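Local coordinates for glutathione S-transferase (Legionella pneumophila subsp. pneumophila str. Philadelphia 1, PDB 3NIV), which probably acts as a zeta-class glutathione transferase that uses glutathione to isomerise maleylacetoacetate, at residues 13-18 with 170-175; 84-89 with 164-169; 97-102 with 143-148; 156-161 with 195-200. All blocks are in the same frame, centred on the assembly; numbering follows the deposited sequence.

Contact 1: residues 13-18 with 170-175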
loop_
_atom_site.group_PDB
_atom_site.type_symbol
_atom_site.label_atom_id
_atom_site.label_comp_id
_atom_site.label_asym_id
_atom_site.label_seq_id
_atom_site.Cartn_x
_atom_site.Cartn_y
_atom_site.Cartn_z
ATOM N N ALA A 13 8.032 8.503 1.553
ATOM C CA ALA A 13 8.100 7.570 0.444
ATOM C C ALA A 13 9.498 7.590 -0.156
ATOM O O ALA A 13 10.089 6.534 -0.397
ATOM C CB ALA A 13 7.060 7.927 -0.610
ATOM N N CYS A 14 10.034 8.789 -0.379
ATOM C CA CYS A 14 11.359 8.933 -0.985
ATOM C C CYS A 14 12.467 8.400 -0.089
ATOM O O CYS A 14 13.502 7.940 -0.562
ATOM C CB CYS A 14 11.652 10.391 -1.323
ATOM S SG CYS A 14 10.854 10.999 -2.818
ATOM N N TYR A 15 12.253 8.488 1.212
ATOM C CA TYR A 15 13.220 7.985 2.182
ATOM C C TYR A 15 13.316 6.460 2.031
ATOM O O TYR A 15 14.404 5.908 1.917
ATOM C CB TYR A 15 12.778 8.429 3.584
ATOM C CG TYR A 15 13.773 8.270 4.720
ATOM C CD1 TYR A 15 15.102 7.925 4.494
ATOM C CD2 TYR A 15 13.373 8.499 6.030
ATOM C CE1 TYR A 15 15.982 7.789 5.539
ATOM C CE2 TYR A 15 14.246 8.367 7.073
ATOM C CZ TYR A 15 15.553 8.017 6.831
ATOM O OH TYR A 15 16.405 7.897 7.907
ATOM N N ARG A 16 12.175 5.785 1.973
ATOM C CA ARG A 16 12.165 4.339 1.718
ATOM C C ARG A 16 12.984 3.974 0.494
ATOM O O ARG A 16 13.862 3.111 0.546
ATOM C CB ARG A 16 10.751 3.848 1.454
ATOM C CG ARG A 16 9.773 4.162 2.524
ATOM C CD ARG A 16 8.378 3.950 1.989
ATOM N NE ARG A 16 7.410 4.403 2.971
ATOM C CZ ARG A 16 6.115 4.505 2.733
ATOM N NH1 ARG A 16 5.653 4.180 1.538
ATOM N NH2 ARG A 16 5.296 4.929 3.689
ATOM N N VAL A 17 12.666 4.608 -0.626
ATOM C CA VAL A 17 13.386 4.321 -1.845
ATOM C C VAL A 17 14.879 4.533 -1.662
ATOM O O VAL A 17 15.670 3.695 -2.057
ATOM C CB VAL A 17 12.884 5.152 -3.021
ATOM C CG1 VAL A 17 13.647 4.775 -4.278
ATOM C CG2 VAL A 17 11.402 4.917 -3.224
ATOM N N ARG A 18 15.265 5.648 -1.054
ATOM C CA ARG A 18 16.684 5.934 -0.859
ATOM C C ARG A 18 17.401 4.841 -0.073
ATOM O O ARG A 18 18.482 4.410 -0.474
ATOM C CB ARG A 18 16.908 7.323 -0.253
ATOM C CG ARG A 18 16.605 8.457 -1.244
ATOM C CD ARG A 18 17.124 9.800 -0.764
ATOM N NE ARG A 18 16.749 10.053 0.619
ATOM C CZ ARG A 18 15.672 10.734 0.992
ATOM N NH1 ARG A 18 14.857 11.249 0.077
ATOM N NH2 ARG A 18 15.419 10.916 2.284
ATOM N N CYS A 170 10.801 0.298 5.570
ATOM C CA CYS A 170 9.609 1.135 5.715
ATOM C C CYS A 170 9.439 1.683 7.127
ATOM O O CYS A 170 8.816 2.722 7.321
ATOM C CB CYS A 170 8.350 0.381 5.288
ATOM S SG CYS A 170 8.324 -0.025 3.537
ATOM N N LEU A 171 10.001 0.983 8.105
ATOM C CA LEU A 171 9.844 1.354 9.510
ATOM C C LEU A 171 10.615 2.618 9.881
ATOM O O LEU A 171 10.079 3.515 10.536
ATOM C CB LEU A 171 10.290 0.208 10.412
ATOM C CG LEU A 171 10.207 0.488 11.912
ATOM C CD1 LEU A 171 8.793 0.906 12.292
ATOM C CD2 LEU A 171 10.649 -0.728 12.732
ATOM N N ILE A 172 11.873 2.687 9.461
ATOM C CA ILE A 172 12.723 3.811 9.833
ATOM C C ILE A 172 12.121 5.173 9.451
ATOM O O ILE A 172 12.003 6.046 10.296
ATOM C CB ILE A 172 14.190 3.613 9.349
ATOM C CG1 ILE A 172 14.945 2.734 10.340
ATOM C CG2 ILE A 172 14.919 4.927 9.210
ATOM C CD1 ILE A 172 14.298 1.382 10.620
ATOM N N PRO A 173 11.706 5.346 8.184
ATOM C CA PRO A 173 11.068 6.621 7.816
ATOM C C PRO A 173 9.812 6.933 8.642
ATOM O O PRO A 173 9.613 8.079 9.031
ATOM C CB PRO A 173 10.730 6.434 6.333
ATOM C CG PRO A 173 11.730 5.426 5.855
ATOM C CD PRO A 173 11.921 4.477 7.015
ATOM N N GLN A 174 8.997 5.933 8.939
ATOM C CA GLN A 174 7.814 6.163 9.764
ATOM C C GLN A 174 8.146 6.671 11.175
ATOM O O GLN A 174 7.449 7.523 11.713
ATOM C CB GLN A 174 6.965 4.893 9.855
ATOM C CG GLN A 174 5.576 5.127 10.431
ATOM C CD GLN A 174 4.780 6.177 9.658
ATOM O OE1 GLN A 174 4.343 7.165 10.230
ATOM N NE2 GLN A 174 4.598 5.964 8.352
ATOM N N VAL A 175 9.206 6.128 11.768
ATOM C CA VAL A 175 9.614 6.489 13.115
ATOM C C VAL A 175 10.198 7.905 13.104
ATOM O O VAL A 175 9.988 8.687 14.023
ATOM C CB VAL A 175 10.636 5.473 13.661
ATOM C CG1 VAL A 175 11.249 5.951 14.981
ATOM C CG2 VAL A 175 9.974 4.115 13.835
HETATM O O HOH W 1 7.936 4.639 5.643
#
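C170 meets R16 at the start of the interface, its SG 4.3 Å from CD of the arginine, a loose contact between a small thiol and the methylene part of a long chain. The backbone of C170 does more. Its O accepts a bond of 2.7 Å from water 1, and the same water accepts from R16 NE, also at 2.7 Å, lying at the edge of the guanidinium in the plane of the group. The arginine chain runs extended from CG to NE, which carries its charged head past the interface; there NH1 bonds to OG of S69. I172 follows with one branch: CG2 stands anti to the backbone N and touches the hydroxyl end of Y15, 3.6 Å from OH. Of this segment, P173 makes the broadest contact. Its CB lies 3.4 Å from CD2 of Y15 and its CG 3.7 Å from CG of that ring, the two side chains meeting at a slant. Y15 leans over to the proline because its ring is swung anti to the backbone N (chi1 -168°). The same CG of P173 also reaches R16, 4.1 Å from its CG. Having no N-H, P173 leaves the helix kinked, and its compact ring suits a spot where a tyrosine and an arginine press close. The two helices run roughly antiparallel, 142° between their directions, with axes 8.7 Å apart. Helix 12-23 comes from the thioredoxin-like N-terminal domain and helix 166-180 from the all-helical C-terminal domain; helix 90-106 packs against R16 and C170, while L171, Q174 and V175 pack on helix 127-149, and I172 and V175 on helix 189-198.

Contact 2: residues 84-89 with 164-169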
loop_
_atom_site.group_PDB
_atom_site.type_symbol
_atom_site.label_atom_id
_atom_site.label_comp_id
_atom_site.label_asym_id
_atom_site.label_seq_id
_atom_site.Cartn_x
_atom_site.Cartn_y
_atom_site.Cartn_z
ATOM N N PRO A 84 18.873 -9.440 -0.981
ATOM C CA PRO A 84 17.421 -9.598 -0.885
ATOM C C PRO A 84 16.879 -8.778 0.275
ATOM O O PRO A 84 17.473 -8.758 1.359
ATOM C CB PRO A 84 17.265 -11.085 -0.568
ATOM C CG PRO A 84 18.588 -11.456 0.093
ATOM C CD PRO A 84 19.571 -10.717 -0.757
ATOM N N LEU A 85 15.758 -8.105 0.046
ATOM C CA LEU A 85 15.088 -7.377 1.114
ATOM C C LEU A 85 14.023 -8.252 1.757
ATOM O O LEU A 85 13.350 -7.851 2.703
ATOM C CB LEU A 85 14.494 -6.075 0.586
ATOM C CG LEU A 85 15.543 -5.116 0.018
ATOM C CD1 LEU A 85 14.886 -3.940 -0.686
ATOM C CD2 LEU A 85 16.478 -4.650 1.122
ATOM N N LEU A 86 13.896 -9.470 1.247
ATOM C CA LEU A 86 12.916 -10.408 1.769
ATOM C C LEU A 86 13.457 -11.828 1.810
ATOM O O LEU A 86 14.236 -12.222 0.943
ATOM C CB LEU A 86 11.655 -10.365 0.906
ATOM C CG LEU A 86 10.808 -9.111 1.103
ATOM C CD1 LEU A 86 9.959 -8.838 -0.122
ATOM C CD2 LEU A 86 9.949 -9.239 2.355
ATOM N N PRO A 87 13.019 -12.606 2.809
ATOM C CA PRO A 87 13.335 -14.034 2.943
ATOM C C PRO A 87 12.827 -14.849 1.744
ATOM O O PRO A 87 12.024 -14.350 0.946
ATOM C CB PRO A 87 12.561 -14.449 4.199
ATOM C CG PRO A 87 12.217 -13.184 4.905
ATOM C CD PRO A 87 12.081 -12.144 3.843
ATOM N N LYS A 88 13.282 -16.092 1.619
ATOM C CA LYS A 88 12.788 -16.964 0.554
ATOM C C LYS A 88 11.444 -17.621 0.887
ATOM O O LYS A 88 10.566 -17.713 0.031
ATOM C CB LYS A 88 13.831 -18.020 0.180
ATOM C CG LYS A 88 14.914 -17.524 -0.779
ATOM C CD LYS A 88 15.958 -18.604 -1.016
ATOM C CE LYS A 88 17.258 -18.021 -1.549
ATOM N NZ LYS A 88 18.363 -19.027 -1.460
ATOM N N ASP A 89 11.284 -18.065 2.129
ATOM C CA ASP A 89 10.034 -18.688 2.563
ATOM C C ASP A 89 8.815 -17.841 2.184
ATOM O O ASP A 89 8.620 -16.738 2.702
ATOM C CB ASP A 89 10.065 -18.945 4.071
ATOM C CG ASP A 89 8.743 -19.471 4.605
ATOM O OD1 ASP A 89 8.158 -20.372 3.961
ATOM O OD2 ASP A 89 8.290 -18.997 5.673
ATOM N N VAL A 164 18.635 -6.947 7.580
ATOM C CA VAL A 164 17.662 -5.883 7.428
ATOM C C VAL A 164 16.801 -6.150 6.191
ATOM O O VAL A 164 17.293 -6.669 5.184
ATOM C CB VAL A 164 18.382 -4.545 7.316
ATOM C CG1 VAL A 164 17.405 -3.433 7.022
ATOM C CG2 VAL A 164 19.111 -4.264 8.604
ATOM N N GLY A 165 15.517 -5.813 6.265
ATOM C CA GLY A 165 14.631 -6.091 5.151
ATOM C C GLY A 165 13.632 -5.000 4.834
ATOM O O GLY A 165 13.727 -3.875 5.353
ATOM N N LEU A 166 12.666 -5.348 3.982
ATOM C CA LEU A 166 11.623 -4.434 3.539
ATOM C C LEU A 166 10.881 -3.778 4.691
ATOM O O LEU A 166 10.613 -2.592 4.651
ATOM C CB LEU A 166 10.611 -5.163 2.638
ATOM C CG LEU A 166 9.441 -4.313 2.126
ATOM C CD1 LEU A 166 9.948 -3.146 1.279
ATOM C CD2 LEU A 166 8.417 -5.161 1.343
ATOM N N ALA A 167 10.527 -4.553 5.705
ATOM C CA ALA A 167 9.862 -3.997 6.871
ATOM C C ALA A 167 10.725 -2.936 7.563
ATOM O O ALA A 167 10.208 -1.911 8.017
ATOM C CB ALA A 167 9.502 -5.096 7.852
ATOM N N ASP A 168 12.030 -3.178 7.661
ATOM C CA ASP A 168 12.911 -2.203 8.305
ATOM C C ASP A 168 13.015 -0.959 7.416
ATOM O O ASP A 168 13.018 0.177 7.893
ATOM C CB ASP A 168 14.305 -2.799 8.555
ATOM C CG ASP A 168 14.260 -4.071 9.375
ATOM O OD1 ASP A 168 14.450 -5.169 8.800
ATOM O OD2 ASP A 168 14.018 -3.973 10.596
ATOM N N VAL A 169 13.090 -1.191 6.112
ATOM C CA VAL A 169 13.175 -0.109 5.155
ATOM C C VAL A 169 11.984 0.841 5.293
ATOM O O VAL A 169 12.140 2.053 5.161
ATOM C CB VAL A 169 13.242 -0.633 3.719
ATOM C CG1 VAL A 169 13.177 0.536 2.735
ATOM C CG2 VAL A 169 14.496 -1.456 3.515
HETATM O O HOH W 2 16.185 -9.525 3.986
#
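The peptide carbonyl of L85 receives the N-H of L166. L166 N donates to L85 O at 2.9 Å, lying in the carbonyl plane on a lone pair, and the N-H points at the oxygen at 156°. The second flat group, the carboxylate of D168, stays within its own segment: OD1 uses the lone pair turned away from its partner oxygen to accept from G165 N at 2.8 Å, and OD2 has a weak bond to the backbone N of C159. Two of the N-H groups at the helix start, those of G165 and L166, are thereby satisfied, one by the aspartate and one by the loop. G165 suits the spot because its CA rests only 3.3 Å from L85 O, where a side chain would collide. Beside the polar bonds, CD2 of L86 lies 4.1 Å from CB of L166, the side chains angled to one another, and CD2 of L85 just reaches CG2 of V169 at 4.5 Å. Branched leucines suit a place bordered by apolar side chains, L85 also resting on I73 and L23 and L166 on M70. At the outer end, water 2 donates to P84 O at 3.0 Å and, more distantly, to V164 O. G165 as N-cap with D168 three residues on gives the aspartate half of a capping box; the reciprocal half is missing because glycine has no side chain. Glutathione transferases characteristically have an N-capping box with such an aspartate at the start of this helix, and here the linker between the two domains, 84-89, is bonded to that same helix start.

Contact 3: residues 97-102 with 143-148; sequences KSMALI and DAFEEK
F145 swings its CG anti to the backbone N (chi1 -160°), which reaches the ring out to M99, while M99, built as selenomethionine, bends at its last torsion (chi3 64°) and curls its methyl back over the ring. CE then stands over one face, 4.1 Å from the ring centroid and nearer the rim than the middle, a CH-pi contact in which the two side chains lie about at right angles. The same ring presses CE2 against the backbone, 3.4 Å from M99 O, and I102 CG2 comes to its edge at 4.5 Å from CD2. The flexible selenomethionine chain and the flat phenyl thus meet between two nearly antiparallel helices whose axes are 9.9 Å apart. Next to them the isoleucine uses its other branch: CD1 touches the methyl of A144 at 4.1 Å and CD of K148 at 3.7 Å. Alanine suits this place, where the branch of I102 comes close. K148 bends at chi3 and chi4 and runs past M99 in the opposite direction, bringing CD against I102 CD1 and M99 CG. Its amine ends near S98, where water 3 donates to S98 OG at 3.1 Å and accepts a weak bond from K148 NZ. S98 OG also bonds to T95 O in its own helix, and NZ bonds to OG of S67 of the second subunit, whose Q68 packs on S98 and I102. The chemistry is therefore divided: carbon packing with no direct hydrogen bond between the two segments, and beside it a lysine whose amine is directed to the dimer interface.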
loop_
_atom_site.group_PDB
_atom_site.type_symbol
_atom_site.label_atom_id
_atom_site.label_comp_id
_atom_site.label_asym_id
_atom_site.label_seq_id
_atom_site.Cartn_x
_atom_site.Cartn_y
_atom_site.Cartn_z
ATOM N N LYS A 97 6.087 -8.414 4.258
ATOM C CA LYS A 97 5.423 -7.511 3.322
ATOM C C LYS A 97 4.234 -6.826 3.964
ATOM O O LYS A 97 4.068 -5.609 3.865
ATOM C CB LYS A 97 4.927 -8.300 2.122
ATOM C CG LYS A 97 5.234 -7.662 0.790
ATOM C CD LYS A 97 6.523 -8.224 0.198
ATOM C CE LYS A 97 6.411 -8.365 -1.319
ATOM N NZ LYS A 97 6.086 -7.069 -1.993
ATOM N N SER A 98 3.399 -7.612 4.627
ATOM C CA SER A 98 2.200 -7.068 5.223
ATOM C C SER A 98 2.548 -6.086 6.351
ATOM O O SER A 98 1.752 -5.207 6.709
ATOM C CB SER A 98 1.304 -8.183 5.735
ATOM O OG SER A 98 1.756 -8.685 6.967
HETATM N N MSE A 99 3.735 -6.232 6.914
HETATM C CA MSE A 99 4.142 -5.325 7.973
HETATM C C MSE A 99 4.574 -4.006 7.369
HETATM O O MSE A 99 4.279 -2.953 7.899
HETATM C CB MSE A 99 5.247 -5.950 8.809
HETATM C CG MSE A 99 4.721 -7.074 9.670
HETATM SE SE MSE A 99 6.141 -8.111 10.480
HETATM C CE MSE A 99 6.930 -6.696 11.611
ATOM N N ALA A 100 5.260 -4.083 6.239
ATOM C CA ALA A 100 5.587 -2.899 5.477
ATOM C C ALA A 100 4.307 -2.194 5.006
ATOM O O ALA A 100 4.269 -0.977 4.907
ATOM C CB ALA A 100 6.459 -3.262 4.306
ATOM N N LEU A 101 3.256 -2.962 4.739
ATOM C CA LEU A 101 1.983 -2.384 4.309
ATOM C C LEU A 101 1.263 -1.675 5.452
ATOM O O LEU A 101 0.596 -0.656 5.254
ATOM C CB LEU A 101 1.080 -3.464 3.712
ATOM C CG LEU A 101 1.665 -4.123 2.454
ATOM C CD1 LEU A 101 0.772 -5.260 1.908
ATOM C CD2 LEU A 101 1.953 -3.076 1.385
ATOM N N ILE A 102 1.395 -2.222 6.654
ATOM C CA ILE A 102 0.832 -1.567 7.822
ATOM C C ILE A 102 1.287 -0.104 7.872
ATOM O O ILE A 102 0.529 0.781 8.237
ATOM C CB ILE A 102 1.272 -2.261 9.092
ATOM C CG1 ILE A 102 0.535 -3.592 9.240
ATOM C CG2 ILE A 102 1.064 -1.334 10.309
ATOM C CD1 ILE A 102 0.798 -4.309 10.561
ATOM N N ASP A 143 1.132 0.126 17.381
ATOM C CA ASP A 143 0.559 -0.968 18.145
ATOM C C ASP A 143 0.596 -2.218 17.275
ATOM O O ASP A 143 1.143 -3.251 17.667
ATOM C CB ASP A 143 -0.890 -0.670 18.532
ATOM C CG ASP A 143 -1.005 0.311 19.687
ATOM O OD1 ASP A 143 0.041 0.759 20.201
ATOM O OD2 ASP A 143 -2.152 0.634 20.083
ATOM N N ALA A 144 0.014 -2.123 16.082
ATOM C CA ALA A 144 -0.117 -3.297 15.228
ATOM C C ALA A 144 1.256 -3.816 14.835
ATOM O O ALA A 144 1.509 -5.018 14.849
ATOM C CB ALA A 144 -0.951 -2.982 13.998
ATOM N N PHE A 145 2.152 -2.900 14.502
ATOM C CA PHE A 145 3.488 -3.287 14.078
ATOM C C PHE A 145 4.297 -3.990 15.182
ATOM O O PHE A 145 4.984 -4.974 14.928
ATOM C CB PHE A 145 4.232 -2.055 13.580
ATOM C CG PHE A 145 5.402 -2.365 12.708
ATOM C CD1 PHE A 145 6.613 -2.748 13.261
ATOM C CD2 PHE A 145 5.301 -2.255 11.339
ATOM C CE1 PHE A 145 7.701 -3.027 12.453
ATOM C CE2 PHE A 145 6.374 -2.529 10.527
ATOM C CZ PHE A 145 7.584 -2.914 11.090
ATOM N N GLU A 146 4.220 -3.478 16.403
ATOM C CA GLU A 146 5.017 -4.018 17.494
ATOM C C GLU A 146 4.442 -5.365 17.894
ATOM O O GLU A 146 5.162 -6.277 18.314
ATOM C CB GLU A 146 5.026 -3.065 18.681
ATOM C CG GLU A 146 5.842 -3.564 19.873
ATOM C CD GLU A 146 7.263 -3.015 19.927
ATOM O OE1 GLU A 146 7.707 -2.359 18.961
ATOM O OE2 GLU A 146 7.937 -3.245 20.964
ATOM N N GLU A 147 3.129 -5.465 17.754
ATOM C CA GLU A 147 2.404 -6.714 17.893
ATOM C C GLU A 147 3.041 -7.855 17.109
ATOM O O GLU A 147 3.528 -8.828 17.682
ATOM C CB GLU A 147 0.976 -6.508 17.393
ATOM C CG GLU A 147 -0.067 -6.609 18.462
ATOM C CD GLU A 147 -0.368 -8.048 18.787
ATOM O OE1 GLU A 147 -0.402 -8.393 19.985
ATOM O OE2 GLU A 147 -0.551 -8.839 17.838
ATOM N N LYS A 148 3.014 -7.744 15.789
ATOM C CA LYS A 148 3.493 -8.828 14.946
ATOM C C LYS A 148 4.995 -8.976 15.153
ATOM O O LYS A 148 5.562 -10.058 15.015
ATOM C CB LYS A 148 3.141 -8.559 13.486
ATOM C CG LYS A 148 1.636 -8.404 13.255
ATOM C CD LYS A 148 1.320 -7.766 11.900
ATOM C CE LYS A 148 0.926 -8.792 10.844
ATOM N NZ LYS A 148 -0.497 -9.244 10.973
HETATM O O HOH W 3 0.260 -10.897 8.547
#

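Contact 4: residues 156-161 with 195-200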
loop_
_atom_site.group_PDB
_atom_site.type_symbol
_atom_site.label_atom_id
_atom_site.label_comp_id
_atom_site.label_asym_id
_atom_site.label_seq_id
_atom_site.Cartn_x
_atom_site.Cartn_y
_atom_site.Cartn_z
ATOM N N LYS A 156 19.511 -9.771 15.760
ATOM C CA LYS A 156 19.867 -8.393 16.037
ATOM C C LYS A 156 18.588 -7.574 16.061
ATOM O O LYS A 156 17.496 -8.136 15.948
ATOM C CB LYS A 156 20.834 -7.873 14.974
ATOM C CG LYS A 156 21.141 -8.866 13.864
ATOM C CD LYS A 156 21.958 -8.209 12.765
ATOM C CE LYS A 156 23.039 -9.145 12.230
ATOM N NZ LYS A 156 24.234 -9.226 13.138
ATOM N N PRO A 157 18.709 -6.248 16.243
ATOM C CA PRO A 157 17.531 -5.374 16.166
ATOM C C PRO A 157 17.140 -5.031 14.719
ATOM O O PRO A 157 17.301 -3.899 14.258
ATOM C CB PRO A 157 17.968 -4.121 16.936
ATOM C CG PRO A 157 19.173 -4.544 17.718
ATOM C CD PRO A 157 19.848 -5.558 16.862
ATOM N N VAL A 158 16.650 -6.044 14.018
ATOM C CA VAL A 158 15.964 -5.897 12.745
ATOM C C VAL A 158 14.602 -6.549 12.930
ATOM O O VAL A 158 14.348 -7.177 13.966
ATOM C CB VAL A 158 16.714 -6.599 11.619
ATOM C CG1 VAL A 158 18.071 -5.935 11.407
ATOM C CG2 VAL A 158 16.878 -8.083 11.943
ATOM N N CYS A 159 13.727 -6.395 11.939
ATOM C CA CYS A 159 12.351 -6.853 12.073
ATOM C C CYS A 159 12.285 -8.365 12.244
ATOM O O CYS A 159 11.524 -8.890 13.067
ATOM C CB CYS A 159 11.509 -6.378 10.875
ATOM S SG CYS A 159 10.981 -4.622 10.996
ATOM N N PHE A 160 13.108 -9.060 11.468
ATOM C CA PHE A 160 13.101 -10.510 11.457
ATOM C C PHE A 160 14.442 -11.079 11.011
ATOM O O PHE A 160 14.986 -10.675 9.991
ATOM C CB PHE A 160 12.011 -11.019 10.511
ATOM C CG PHE A 160 12.155 -12.469 10.159
ATOM C CD1 PHE A 160 11.709 -13.447 11.028
ATOM C CD2 PHE A 160 12.778 -12.851 8.986
ATOM C CE1 PHE A 160 11.862 -14.783 10.720
ATOM C CE2 PHE A 160 12.934 -14.176 8.676
ATOM C CZ PHE A 160 12.468 -15.148 9.541
ATOM N N GLY A 161 14.963 -12.038 11.764
ATOM C CA GLY A 161 16.140 -12.751 11.318
ATOM C C GLY A 161 17.430 -12.040 11.652
ATOM O O GLY A 161 17.592 -11.530 12.750
ATOM N N ASN A 195 14.969 0.640 15.200
ATOM C CA ASN A 195 15.269 1.969 14.680
ATOM C C ASN A 195 16.667 2.429 15.078
ATOM O O ASN A 195 17.441 2.900 14.242
ATOM C CB ASN A 195 14.246 2.993 15.165
ATOM C CG ASN A 195 14.531 4.387 14.633
ATOM O OD1 ASN A 195 14.594 4.597 13.423
ATOM N ND2 ASN A 195 14.717 5.339 15.533
ATOM N N GLU A 196 16.980 2.297 16.362
ATOM C CA GLU A 196 18.311 2.646 16.853
ATOM C C GLU A 196 19.373 1.871 16.092
ATOM O O GLU A 196 20.295 2.450 15.516
ATOM C CB GLU A 196 18.445 2.339 18.341
ATOM C CG GLU A 196 18.228 3.518 19.259
ATOM C CD GLU A 196 19.005 3.370 20.566
ATOM O OE1 GLU A 196 19.703 2.338 20.717
ATOM O OE2 GLU A 196 18.919 4.275 21.431
ATOM N N TYR A 197 19.243 0.553 16.091
ATOM C CA TYR A 197 20.188 -0.259 15.341
ATOM C C TYR A 197 20.335 0.233 13.902
ATOM O O TYR A 197 21.399 0.718 13.513
ATOM C CB TYR A 197 19.804 -1.733 15.361
ATOM C CG TYR A 197 20.683 -2.553 14.458
ATOM C CD1 TYR A 197 21.955 -2.924 14.854
ATOM C CD2 TYR A 197 20.255 -2.925 13.190
ATOM C CE1 TYR A 197 22.772 -3.660 14.026
ATOM C CE2 TYR A 197 21.068 -3.658 12.353
ATOM C CZ TYR A 197 22.324 -4.029 12.778
ATOM O OH TYR A 197 23.138 -4.768 11.950
ATOM N N CYS A 198 19.267 0.122 13.117
ATOM C CA CYS A 198 19.323 0.507 11.719
ATOM C C CYS A 198 19.987 1.855 11.502
ATOM O O CYS A 198 20.700 2.048 10.518
ATOM C CB CYS A 198 17.924 0.496 11.087
ATOM S SG CYS A 198 17.247 -1.166 10.825
ATOM N N LEU A 199 19.767 2.791 12.421
ATOM C CA LEU A 199 20.278 4.143 12.228
ATOM C C LEU A 199 21.804 4.248 12.236
ATOM O O LEU A 199 22.363 5.308 11.951
ATOM C CB LEU A 199 19.635 5.103 13.221
ATOM C CG LEU A 199 18.228 5.424 12.721
ATOM C CD1 LEU A 199 17.473 6.395 13.625
ATOM C CD2 LEU A 199 18.313 5.952 11.292
ATOM N N THR A 200 22.473 3.140 12.532
ATOM C CA THR A 200 23.932 3.114 12.553
ATOM C C THR A 200 24.537 2.605 11.237
ATOM O O THR A 200 25.752 2.680 11.033
ATOM C CB THR A 200 24.449 2.235 13.690
ATOM O OG1 THR A 200 24.225 0.864 13.361
ATOM C CG2 THR A 200 23.729 2.561 14.989
#
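P157 is the centre of an inverse gamma turn in the loop that joins helices 127-149 and 166-180 of the C-terminal domain, and the turn packs against Y197 near the end of helix 189-198. In the first shell, CB of the proline lies 3.4 Å from CB of the tyrosine, and CD stands off-centre above the ring, 4.3 Å from its centroid, in a CH-pi contact; the two side chains meet at about a right angle. The proline carbonyl joins in, its O 3.3 Å from CD2 of Y197. V158 lies alongside the ring, pointing the same way, with CG1 3.9 Å from CE2, and K156 brings CD to 3.7 Å from the tyrosine OH. C198 lends its sulfur 4.4 Å from P157 O, a distant contact. Y197 can span all three loop residues because its CG is anti to the backbone N (chi1 173°) and the ring extends out past P157, so that V158 meets CE2 and K156 meets the hydroxyl. A large aromatic suits this role, and the tight bend presents the proline ring to it. Further out, the weak bond from V158 N to K156 O closes the turn. R154 holds the loop, its NE bonding to V158 O and its NH2 to C159 O, and V158 and C159 reach helix 166-180 and its approach through V164 and A167. On the helix side, Y197 O is gripped twice by T200: through its backbone N, and through OG1, a 2.8 Å bond in which the hydroxyl is tilted 16° out of the carbonyl plane.

How the contacts relate
Helix 166-180 is the common element: contacts 1 and 2 lie on successive parts of it, and contacts 3 and 4 touch it from the neighbouring helices 90-106, 127-149 and 189-198 and from the loop 156-161. The four centres are 12 to 15 Å apart, with contact 1 only about 3 Å from the centre of the chain. Along the sequence, contact 1 encloses contact 2, which encloses contact 3; contact 4 starts after contact 3 closes and interlocks with contacts 1 and 2. Contact 1 joins the thioredoxin-like domain to the helical one, contact 2 ties in the linker, and contacts 3 and 4 hold the C-terminal domain together, contact 3 also bordering the second subunit.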